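Erythrocyte membrane protein 1 (Plasmodium falciparum, PDB 2YK0) probably binds receptors on the host cell surface as a parasite adhesin, the chain here being its N-terminal NTS-DBL1-alpha and CIDR-gamma double domain. Local coordinates at residues D516-R521 / L583-E588; T536-G541 / C615-E620; K624-W629 / L702-K707. The protein carries 8 engineered substitutions. All coordinates share one frame; numbering follows the deposited sequence.

Interaction 1. Residues D516-R521 / L583-E588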
loop_
_atom_site.group_PDB
_atom_site.type_symbol
_atom_site.label_atom_id
_atom_site.label_comp_id
_atom_site.label_asym_id
_atom_site.label_seq_id
_atom_site.Cartn_x
_atom_site.Cartn_y
_atom_site.Cartn_z
ATOM N N ASP A 516 -17.521 -9.758 18.670
ATOM C CA ASP A 516 -16.854 -8.504 18.408
ATOM C C ASP A 516 -15.629 -8.672 17.507
ATOM O O ASP A 516 -14.472 -8.756 17.961
ATOM C CB ASP A 516 -16.572 -7.774 19.727
ATOM C CG ASP A 516 -17.390 -6.511 19.921
ATOM O OD1 ASP A 516 -18.509 -6.414 19.310
ATOM O OD2 ASP A 516 -16.907 -5.600 20.660
ATOM N N MET A 517 -15.918 -8.742 16.207
ATOM C CA MET A 517 -14.917 -8.893 15.177
ATOM C C MET A 517 -14.193 -7.590 14.860
ATOM O O MET A 517 -14.795 -6.517 14.920
ATOM C CB MET A 517 -15.516 -9.551 13.936
ATOM C CG MET A 517 -14.650 -10.694 13.425
ATOM S SD MET A 517 -15.005 -12.340 14.107
ATOM C CE MET A 517 -14.790 -12.090 15.896
ATOM N N ILE A 518 -12.893 -7.678 14.565
ATOM C CA ILE A 518 -12.100 -6.492 14.249
ATOM C C ILE A 518 -12.342 -6.089 12.783
ATOM O O ILE A 518 -12.058 -6.865 11.868
ATOM C CB ILE A 518 -10.583 -6.629 14.626
ATOM C CG1 ILE A 518 -10.394 -6.887 16.124
ATOM C CG2 ILE A 518 -9.813 -5.374 14.235
ATOM C CD1 ILE A 518 -9.230 -7.759 16.436
ATOM N N TYR A 519 -12.863 -4.869 12.576
ATOM C CA TYR A 519 -13.130 -4.313 11.254
ATOM C C TYR A 519 -12.357 -3.017 11.095
ATOM O O TYR A 519 -12.930 -1.936 11.228
ATOM C CB TYR A 519 -14.620 -4.071 11.076
ATOM C CG TYR A 519 -15.039 -4.080 9.632
ATOM C CD1 TYR A 519 -15.034 -2.915 8.877
ATOM C CD2 TYR A 519 -15.498 -5.241 9.034
ATOM C CE1 TYR A 519 -15.456 -2.915 7.551
ATOM C CE2 TYR A 519 -15.922 -5.254 7.711
ATOM C CZ TYR A 519 -15.885 -4.094 6.965
ATOM O OH TYR A 519 -16.293 -4.131 5.653
ATOM N N LEU A 520 -11.050 -3.125 10.796
ATOM C CA LEU A 520 -10.163 -1.969 10.674
ATOM C C LEU A 520 -10.358 -1.048 9.490
ATOM O O LEU A 520 -9.840 0.073 9.519
ATOM C CB LEU A 520 -8.700 -2.325 10.945
ATOM C CG LEU A 520 -8.138 -2.008 12.360
ATOM C CD1 LEU A 520 -9.238 -1.781 13.428
ATOM C CD2 LEU A 520 -7.155 -3.086 12.808
ATOM N N ARG A 521 -11.201 -1.457 8.509
ATOM C CA ARG A 521 -11.583 -0.636 7.352
ATOM C C ARG A 521 -12.454 0.586 7.748
ATOM O O ARG A 521 -12.978 1.254 6.854
ATOM C CB ARG A 521 -12.342 -1.471 6.319
ATOM C CG ARG A 521 -11.566 -2.645 5.812
ATOM C CD ARG A 521 -12.132 -3.173 4.529
ATOM N NE ARG A 521 -11.293 -4.243 3.996
ATOM C CZ ARG A 521 -11.559 -4.903 2.877
ATOM N NH1 ARG A 521 -12.642 -4.610 2.169
ATOM N NH2 ARG A 521 -10.746 -5.861 2.457
ATOM N N LEU A 583 -10.822 -17.391 16.807
ATOM C CA LEU A 583 -9.496 -17.742 17.283
ATOM C C LEU A 583 -8.405 -16.864 16.658
ATOM O O LEU A 583 -7.454 -16.468 17.348
ATOM C CB LEU A 583 -9.267 -19.215 16.975
ATOM C CG LEU A 583 -10.008 -20.196 17.863
ATOM C CD1 LEU A 583 -10.030 -21.538 17.216
ATOM C CD2 LEU A 583 -9.367 -20.288 19.250
ATOM N N LYS A 584 -8.574 -16.535 15.365
ATOM C CA LYS A 584 -7.683 -15.656 14.621
ATOM C C LYS A 584 -7.771 -14.258 15.246
ATOM O O LYS A 584 -6.745 -13.665 15.631
ATOM C CB LYS A 584 -8.117 -15.644 13.131
ATOM C CG LYS A 584 -7.165 -14.988 12.111
ATOM C CD LYS A 584 -5.647 -15.051 12.439
ATOM C CE LYS A 584 -5.024 -13.666 12.464
ATOM N NZ LYS A 584 -4.914 -13.056 11.107
ATOM N N ASP A 585 -9.036 -13.788 15.412
ATOM C CA ASP A 585 -9.440 -12.511 15.984
ATOM C C ASP A 585 -8.940 -12.373 17.413
ATOM O O ASP A 585 -8.380 -11.337 17.734
ATOM C CB ASP A 585 -10.979 -12.331 15.892
ATOM C CG ASP A 585 -11.479 -10.884 15.919
ATOM O OD1 ASP A 585 -11.360 -10.188 14.878
ATOM O OD2 ASP A 585 -12.070 -10.474 16.948
ATOM N N PHE A 586 -9.109 -13.416 18.253
ATOM C CA PHE A 586 -8.680 -13.399 19.654
ATOM C C PHE A 586 -7.205 -13.079 19.797
ATOM O O PHE A 586 -6.853 -12.207 20.587
ATOM C CB PHE A 586 -9.000 -14.727 20.361
ATOM C CG PHE A 586 -8.443 -14.788 21.764
ATOM C CD1 PHE A 586 -9.103 -14.172 22.818
ATOM C CD2 PHE A 586 -7.228 -15.410 22.022
ATOM C CE1 PHE A 586 -8.569 -14.198 24.112
ATOM C CE2 PHE A 586 -6.701 -15.445 23.317
ATOM C CZ PHE A 586 -7.373 -14.837 24.354
ATOM N N LEU A 587 -6.349 -13.807 19.049
ATOM C CA LEU A 587 -4.896 -13.646 19.058
ATOM C C LEU A 587 -4.505 -12.245 18.707
ATOM O O LEU A 587 -3.718 -11.638 19.443
ATOM C CB LEU A 587 -4.222 -14.614 18.099
ATOM C CG LEU A 587 -4.139 -16.069 18.526
ATOM C CD1 LEU A 587 -3.479 -16.910 17.425
ATOM C CD2 LEU A 587 -3.382 -16.224 19.842
ATOM N N GLU A 588 -5.095 -11.716 17.610
ATOM C CA GLU A 588 -4.880 -10.352 17.126
ATOM C C GLU A 588 -5.146 -9.359 18.261
ATOM O O GLU A 588 -4.226 -8.655 18.672
ATOM C CB GLU A 588 -5.793 -10.091 15.912
ATOM C CG GLU A 588 -5.428 -8.885 15.069
ATOM C CD GLU A 588 -6.057 -8.889 13.687
ATOM O OE1 GLU A 588 -6.197 -9.990 13.097
ATOM O OE2 GLU A 588 -6.383 -7.788 13.181
#
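Asp585 projects from helix 575-601 between the side chains of Met517 and Ile518, which lie slantwise to it on either side of its carboxylate. Its OD1 receives the backbone N of Ile518 through the syn lone pair, at 3.0 Å and nearly straight (167° at the hydrogen). OD2 lies toward Met517 and merely near the carbonyl O of Asp516, at 3.1 Å, where two acceptors cannot bond each other. Met517 starts off to one side, but bends at chi2 and chi3 bring its CE back to Asp585, 3.3 Å from OD2. Ile518 points at the helix; with CG1 anti to its carbonyl carbon (chi1 -60°), its CD1 packs 3.6 Å from Asp585 OD1. The same CD1 lies 4.2 Å from CB of Glu588, so Ile518 touches residues on adjacent turns of the helix. Met517 is bonded through its backbone to Arg543 in the adjacent strand, whereas the N-H of the following residue turns to the helix. Strand 511-518 is an outermost strand of a four-stranded antiparallel sheet, whose edge here lies in the CIDR-gamma part of the chain, and a buried helix carboxylate takes up a backbone N-H beside it.

Interaction 2. Residues T536-G541 / C615-E620. With SO4 (sulfate ion), chain D.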
loop_
_atom_site.group_PDB
_atom_site.type_symbol
_atom_site.label_atom_id
_atom_site.label_comp_id
_atom_site.label_asym_id
_atom_site.label_seq_id
_atom_site.Cartn_x
_atom_site.Cartn_y
_atom_site.Cartn_z
ATOM N N THR A 536 -14.205 0.902 18.754
ATOM C CA THR A 536 -14.087 0.621 20.171
ATOM C C THR A 536 -12.976 1.530 20.719
ATOM O O THR A 536 -12.467 2.415 20.029
ATOM C CB THR A 536 -13.914 -0.889 20.496
ATOM O OG1 THR A 536 -13.680 -1.027 21.883
ATOM C CG2 THR A 536 -12.721 -1.492 19.846
ATOM N N CYS A 537 -12.624 1.317 21.967
ATOM C CA CYS A 537 -11.562 2.026 22.617
ATOM C C CYS A 537 -10.248 1.498 22.042
ATOM O O CYS A 537 -9.474 2.283 21.501
ATOM C CB CYS A 537 -11.672 1.802 24.123
ATOM S SG CYS A 537 -10.152 2.159 25.036
ATOM N N LEU A 538 -10.055 0.153 22.099
ATOM C CA LEU A 538 -8.879 -0.616 21.665
ATOM C C LEU A 538 -8.636 -0.604 20.155
ATOM O O LEU A 538 -7.483 -0.690 19.738
ATOM C CB LEU A 538 -9.057 -2.075 22.119
ATOM C CG LEU A 538 -7.877 -2.842 22.728
ATOM C CD1 LEU A 538 -8.319 -4.171 23.205
ATOM C CD2 LEU A 538 -6.869 -3.163 21.727
ATOM N N PHE A 539 -9.713 -0.582 19.343
ATOM C CA PHE A 539 -9.644 -0.626 17.878
ATOM C C PHE A 539 -10.420 0.495 17.250
ATOM O O PHE A 539 -11.475 0.864 17.752
ATOM C CB PHE A 539 -10.221 -1.946 17.359
ATOM C CG PHE A 539 -9.477 -3.152 17.852
ATOM C CD1 PHE A 539 -9.815 -3.751 19.060
ATOM C CD2 PHE A 539 -8.413 -3.678 17.127
ATOM C CE1 PHE A 539 -9.103 -4.855 19.535
ATOM C CE2 PHE A 539 -7.704 -4.786 17.599
ATOM C CZ PHE A 539 -8.056 -5.368 18.800
ATOM N N LYS A 540 -9.937 0.992 16.106
ATOM C CA LYS A 540 -10.600 2.053 15.350
ATOM C C LYS A 540 -11.816 1.476 14.573
ATOM O O LYS A 540 -12.399 2.156 13.733
ATOM C CB LYS A 540 -9.604 2.770 14.401
ATOM C CG LYS A 540 -8.323 3.271 15.067
ATOM C CD LYS A 540 -8.167 4.783 14.973
ATOM C CE LYS A 540 -6.723 5.244 14.967
ATOM N NZ LYS A 540 -5.999 4.910 16.226
ATOM N N GLY A 541 -12.187 0.242 14.883
ATOM C CA GLY A 541 -13.314 -0.444 14.277
ATOM C C GLY A 541 -13.558 -1.802 14.898
ATOM O O GLY A 541 -12.620 -2.597 15.056
ATOM N N CYS A 615 -5.706 0.097 31.012
ATOM C CA CYS A 615 -6.114 -1.170 31.615
ATOM C C CYS A 615 -7.609 -1.386 31.654
ATOM O O CYS A 615 -8.063 -2.525 31.525
ATOM C CB CYS A 615 -5.467 -1.336 32.982
ATOM S SG CYS A 615 -3.662 -1.386 32.899
ATOM N N THR A 616 -8.364 -0.284 31.741
ATOM C CA THR A 616 -9.825 -0.276 31.732
ATOM C C THR A 616 -10.303 -0.686 30.349
ATOM O O THR A 616 -11.281 -1.423 30.208
ATOM C CB THR A 616 -10.305 1.134 32.077
ATOM O OG1 THR A 616 -9.729 1.537 33.318
ATOM C CG2 THR A 616 -11.822 1.229 32.156
ATOM N N CYS A 617 -9.594 -0.208 29.328
ATOM C CA CYS A 617 -9.863 -0.457 27.930
ATOM C C CYS A 617 -9.663 -1.924 27.603
ATOM O O CYS A 617 -10.474 -2.511 26.880
ATOM C CB CYS A 617 -8.955 0.426 27.088
ATOM S SG CYS A 617 -9.289 0.342 25.321
ATOM N N VAL A 618 -8.557 -2.494 28.123
ATOM C CA VAL A 618 -8.165 -3.896 27.960
ATOM C C VAL A 618 -9.270 -4.756 28.594
ATOM O O VAL A 618 -9.867 -5.569 27.887
ATOM C CB VAL A 618 -6.750 -4.185 28.556
ATOM C CG1 VAL A 618 -6.287 -5.604 28.240
ATOM C CG2 VAL A 618 -5.720 -3.179 28.061
ATOM N N GLU A 619 -9.616 -4.470 29.887
ATOM C CA GLU A 619 -10.683 -5.128 30.670
ATOM C C GLU A 619 -12.012 -5.119 29.931
ATOM O O GLU A 619 -12.724 -6.100 29.967
ATOM C CB GLU A 619 -10.838 -4.480 32.053
ATOM C CG GLU A 619 -11.423 -5.413 33.098
ATOM C CD GLU A 619 -11.893 -4.762 34.390
ATOM O OE1 GLU A 619 -11.258 -3.778 34.841
ATOM O OE2 GLU A 619 -12.873 -5.275 34.978
ATOM N N GLU A 620 -12.317 -4.036 29.236
ATOM C CA GLU A 620 -13.505 -3.881 28.405
ATOM C C GLU A 620 -13.515 -5.017 27.344
ATOM O O GLU A 620 -14.470 -5.790 27.285
ATOM C CB GLU A 620 -13.486 -2.464 27.760
ATOM C CG GLU A 620 -14.816 -1.896 27.267
ATOM C CD GLU A 620 -14.776 -1.185 25.915
ATOM O OE1 GLU A 620 -14.043 -0.174 25.777
ATOM O OE2 GLU A 620 -15.487 -1.650 24.989
HETATM S S SO4 D . -5.302 2.497 18.742
HETATM O O1 SO4 D . -6.704 2.576 18.302
HETATM O O2 SO4 D . -5.267 2.206 20.178
HETATM O O3 SO4 D . -4.592 1.446 17.987
HETATM O O4 SO4 D . -4.633 3.773 18.507
#
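Cys537 and Cys617 are joined covalently, SG to SG at 2.0 Å, in a disulfide that joins segment 536-541 to segment 615-620. Each cysteine directs its CB toward the other segment, and SG, standing anti to the backbone N (chi1 161° in Cys537 and -174° in Cys617), carries on from there to meet its partner. The disulfide torsion is -130°.

Apolar contact is slight. CB of Leu538 rests 4.0 Å from SG of Cys617, and the leucine carries the packing on to Ser593 of helix 575-601. Glu620, one turn beyond Cys617, bends at chi2 so that its carboxylate comes beside Thr536 and Cys537; its OE1 makes a van der Waals contact with CB of Cys537 at 3.5 Å.

Polar groups meet loosely. OE2 of Glu620 is 3.6 Å from OG1 of Thr536, a proximity and not a hydrogen bond. The side chains of Thr536 and Glu620 run past each other in opposite directions, while OG1 of Thr536 weakly accepts the N-H of Cys537 within the loop.

Ionic contact involves a sulfate, probably from the crystallisation liquor: NZ of Lys540 makes a weak hydrogen bond to its O1 at 3.2 Å, and NZ of Lys592 is a second donor.

The loop follows directly on Glu534 and Ser535, which bind a magnesium ion, and Cys615 forms a second disulfide with Cys713. This chemistry suggests that, between these two segments, the disulfide is the main link, as suits a cysteine-rich extracellular region.

Interaction 3. Residues K624-W629 / L702-K707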
loop_
_atom_site.group_PDB
_atom_site.type_symbol
_atom_site.label_atom_id
_atom_site.label_comp_id
_atom_site.label_asym_id
_atom_site.label_seq_id
_atom_site.Cartn_x
_atom_site.Cartn_y
_atom_site.Cartn_z
ATOM N N LYS A 624 -15.453 -8.993 27.422
ATOM C CA LYS A 624 -16.339 -9.270 26.294
ATOM C C LYS A 624 -16.059 -10.636 25.707
ATOM O O LYS A 624 -16.984 -11.413 25.500
ATOM C CB LYS A 624 -16.204 -8.203 25.202
ATOM C CG LYS A 624 -17.545 -7.717 24.671
ATOM C CD LYS A 624 -18.352 -8.772 23.922
ATOM C CE LYS A 624 -19.279 -8.103 22.944
ATOM N NZ LYS A 624 -20.081 -9.081 22.204
ATOM N N LYS A 625 -14.785 -10.928 25.488
ATOM C CA LYS A 625 -14.295 -12.169 24.923
ATOM C C LYS A 625 -14.547 -13.351 25.852
ATOM O O LYS A 625 -14.888 -14.449 25.394
ATOM C CB LYS A 625 -12.798 -12.015 24.585
ATOM C CG LYS A 625 -12.546 -11.119 23.368
ATOM C CD LYS A 625 -12.916 -11.871 22.079
ATOM C CE LYS A 625 -13.106 -11.019 20.871
ATOM N NZ LYS A 625 -14.344 -10.221 20.956
ATOM N N GLU A 626 -14.393 -13.118 27.164
ATOM C CA GLU A 626 -14.610 -14.136 28.187
ATOM C C GLU A 626 -16.074 -14.561 28.114
ATOM O O GLU A 626 -16.368 -15.747 28.096
ATOM C CB GLU A 626 -14.232 -13.591 29.572
ATOM C CG GLU A 626 -14.149 -14.654 30.644
ATOM C CD GLU A 626 -13.508 -14.190 31.932
ATOM O OE1 GLU A 626 -12.620 -13.306 31.877
ATOM O OE2 GLU A 626 -13.879 -14.733 32.998
ATOM N N LYS A 627 -16.972 -13.581 27.978
ATOM C CA LYS A 627 -18.404 -13.792 27.821
ATOM C C LYS A 627 -18.681 -14.473 26.450
ATOM O O LYS A 627 -19.513 -15.386 26.358
ATOM C CB LYS A 627 -19.135 -12.443 27.914
ATOM C CG LYS A 627 -19.325 -11.896 29.333
ATOM C CD LYS A 627 -20.576 -10.951 29.387
ATOM C CE LYS A 627 -20.458 -9.713 30.272
ATOM N NZ LYS A 627 -19.729 -8.590 29.597
ATOM N N GLU A 628 -17.938 -14.046 25.411
ATOM C CA GLU A 628 -18.062 -14.538 24.038
ATOM C C GLU A 628 -17.761 -16.016 23.910
ATOM O O GLU A 628 -18.542 -16.780 23.326
ATOM C CB GLU A 628 -17.179 -13.717 23.081
ATOM C CG GLU A 628 -17.880 -12.463 22.615
ATOM C CD GLU A 628 -17.225 -11.679 21.504
ATOM O OE1 GLU A 628 -16.292 -12.203 20.849
ATOM O OE2 GLU A 628 -17.690 -10.543 21.260
ATOM N N TRP A 629 -16.637 -16.411 24.483
ATOM C CA TRP A 629 -16.170 -17.767 24.428
ATOM C C TRP A 629 -17.017 -18.741 25.216
ATOM O O TRP A 629 -17.174 -19.876 24.779
ATOM C CB TRP A 629 -14.715 -17.808 24.836
ATOM C CG TRP A 629 -13.991 -18.999 24.302
ATOM C CD1 TRP A 629 -13.933 -19.434 23.006
ATOM C CD2 TRP A 629 -13.116 -19.823 25.040
ATOM N NE1 TRP A 629 -13.138 -20.548 22.915
ATOM C CE2 TRP A 629 -12.612 -20.805 24.151
ATOM C CE3 TRP A 629 -12.694 -19.824 26.375
ATOM C CZ2 TRP A 629 -11.739 -21.802 24.570
ATOM C CZ3 TRP A 629 -11.838 -20.813 26.788
ATOM C CH2 TRP A 629 -11.337 -21.763 25.887
ATOM N N LEU A 702 -5.109 -17.745 28.881
ATOM C CA LEU A 702 -4.652 -16.457 28.341
ATOM C C LEU A 702 -5.437 -15.253 28.906
ATOM O O LEU A 702 -4.840 -14.206 29.171
ATOM C CB LEU A 702 -4.726 -16.439 26.807
ATOM C CG LEU A 702 -3.618 -17.151 26.066
ATOM C CD1 LEU A 702 -3.996 -17.372 24.636
ATOM C CD2 LEU A 702 -2.320 -16.391 26.154
ATOM N N LEU A 703 -6.766 -15.407 29.083
ATOM C CA LEU A 703 -7.644 -14.347 29.598
ATOM C C LEU A 703 -7.378 -14.131 31.063
ATOM O O LEU A 703 -7.040 -13.022 31.469
ATOM C CB LEU A 703 -9.139 -14.676 29.368
ATOM C CG LEU A 703 -9.629 -14.665 27.927
ATOM C CD1 LEU A 703 -10.804 -15.557 27.767
ATOM C CD2 LEU A 703 -9.969 -13.269 27.452
ATOM N N LYS A 704 -7.482 -15.218 31.846
ATOM C CA LYS A 704 -7.279 -15.265 33.295
ATOM C C LYS A 704 -5.875 -14.811 33.673
ATOM O O LYS A 704 -5.693 -14.240 34.749
ATOM C CB LYS A 704 -7.614 -16.669 33.850
ATOM C CG LYS A 704 -9.130 -16.973 34.041
ATOM C CD LYS A 704 -9.979 -16.996 32.738
ATOM C CE LYS A 704 -11.379 -17.537 32.891
ATOM N NZ LYS A 704 -12.086 -17.590 31.584
ATOM N N GLU A 705 -4.900 -14.997 32.757
ATOM C CA GLU A 705 -3.547 -14.514 32.980
ATOM C C GLU A 705 -3.517 -13.012 32.761
ATOM O O GLU A 705 -3.150 -12.304 33.696
ATOM C CB GLU A 705 -2.461 -15.292 32.197
ATOM C CG GLU A 705 -2.240 -14.915 30.738
ATOM C CD GLU A 705 -0.828 -14.486 30.385
ATOM O OE1 GLU A 705 0.031 -15.375 30.171
ATOM O OE2 GLU A 705 -0.583 -13.259 30.307
ATOM N N LEU A 706 -4.022 -12.521 31.594
ATOM C CA LEU A 706 -4.121 -11.091 31.238
ATOM C C LEU A 706 -4.829 -10.285 32.341
ATOM O O LEU A 706 -4.408 -9.167 32.629
ATOM C CB LEU A 706 -4.909 -10.940 29.925
ATOM C CG LEU A 706 -4.432 -9.974 28.829
ATOM C CD1 LEU A 706 -5.615 -9.415 28.073
ATOM C CD2 LEU A 706 -3.581 -8.833 29.367
ATOM N N LYS A 707 -5.897 -10.873 32.956
ATOM C CA LYS A 707 -6.693 -10.309 34.047
ATOM C C LYS A 707 -5.794 -9.872 35.196
ATOM O O LYS A 707 -5.840 -8.710 35.588
ATOM C CB LYS A 707 -7.695 -11.348 34.568
ATOM C CG LYS A 707 -9.103 -11.203 34.008
ATOM C CD LYS A 707 -10.220 -11.738 34.943
ATOM C CE LYS A 707 -10.336 -13.251 35.076
ATOM N NZ LYS A 707 -10.795 -13.908 33.823
#
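Helices 624-629 and 702-707 run nearly antiparallel, at 158°, with their axes 10.9 Å apart and Glu626 set against Leu703 where the backbones come nearest. On the inner side the contact is apolar: Leu703 reaches across with both branches, CD1 lying 4.1 Å from CA of Glu626 and CD2 4.2 Å from CB of Lys625.

On the outer side the contact is ionic. Glu626 extends from its helix with CG anti to the backbone N and the rest of the chain stretched, which carries its carboxylate across to two lysines. Lys707 bends at chi3 and chi4 and crosses the glutamate at about a right angle; its NZ bonds OE1 at 2.7 Å, from the syn side but 32° out of the carboxylate plane. Lys704 comes in more slantwise and forms a long salt bridge, its NZ 3.7 Å from OE2.

Lys625 contributes only the root of its side chain here. Its end turns away to the other flank of its own helix, where NZ bonds OE1 of Glu628 at 2.8 Å; Lys624 bonds OE2 of the same residue, and the backbone N of Asp516 and NE1 of Trp582 also donate to this carboxylate.

The chemistry thus divides by depth: Leu703 packs between the backbones, while at the partly exposed rim Glu626, held chiefly by Lys707 with Lys704 at longer range, probably has its charge partly offset.

The three contacts illustrate how chemistry changes with place around one helical bundle. Interactions 1 and 2 lie at the surface of the fold, where strand and loop of the CIDR region meet helices 575-601 and 611-636; interaction 3 is partly buried and joins helix to helix. Interaction 1 relies on a carboxylate receiving a backbone N-H, interaction 2 on a covalent bond, and interaction 3 on leucine packing edged by salt bridges. Interactions 2 and 3 share helix 611-636 and meet where Val618 packs on Leu706. Ile518 touches Phe539 between interactions 1 and 2, while Phe586 packs on Leu702 and Leu703 between interactions 1 and 3.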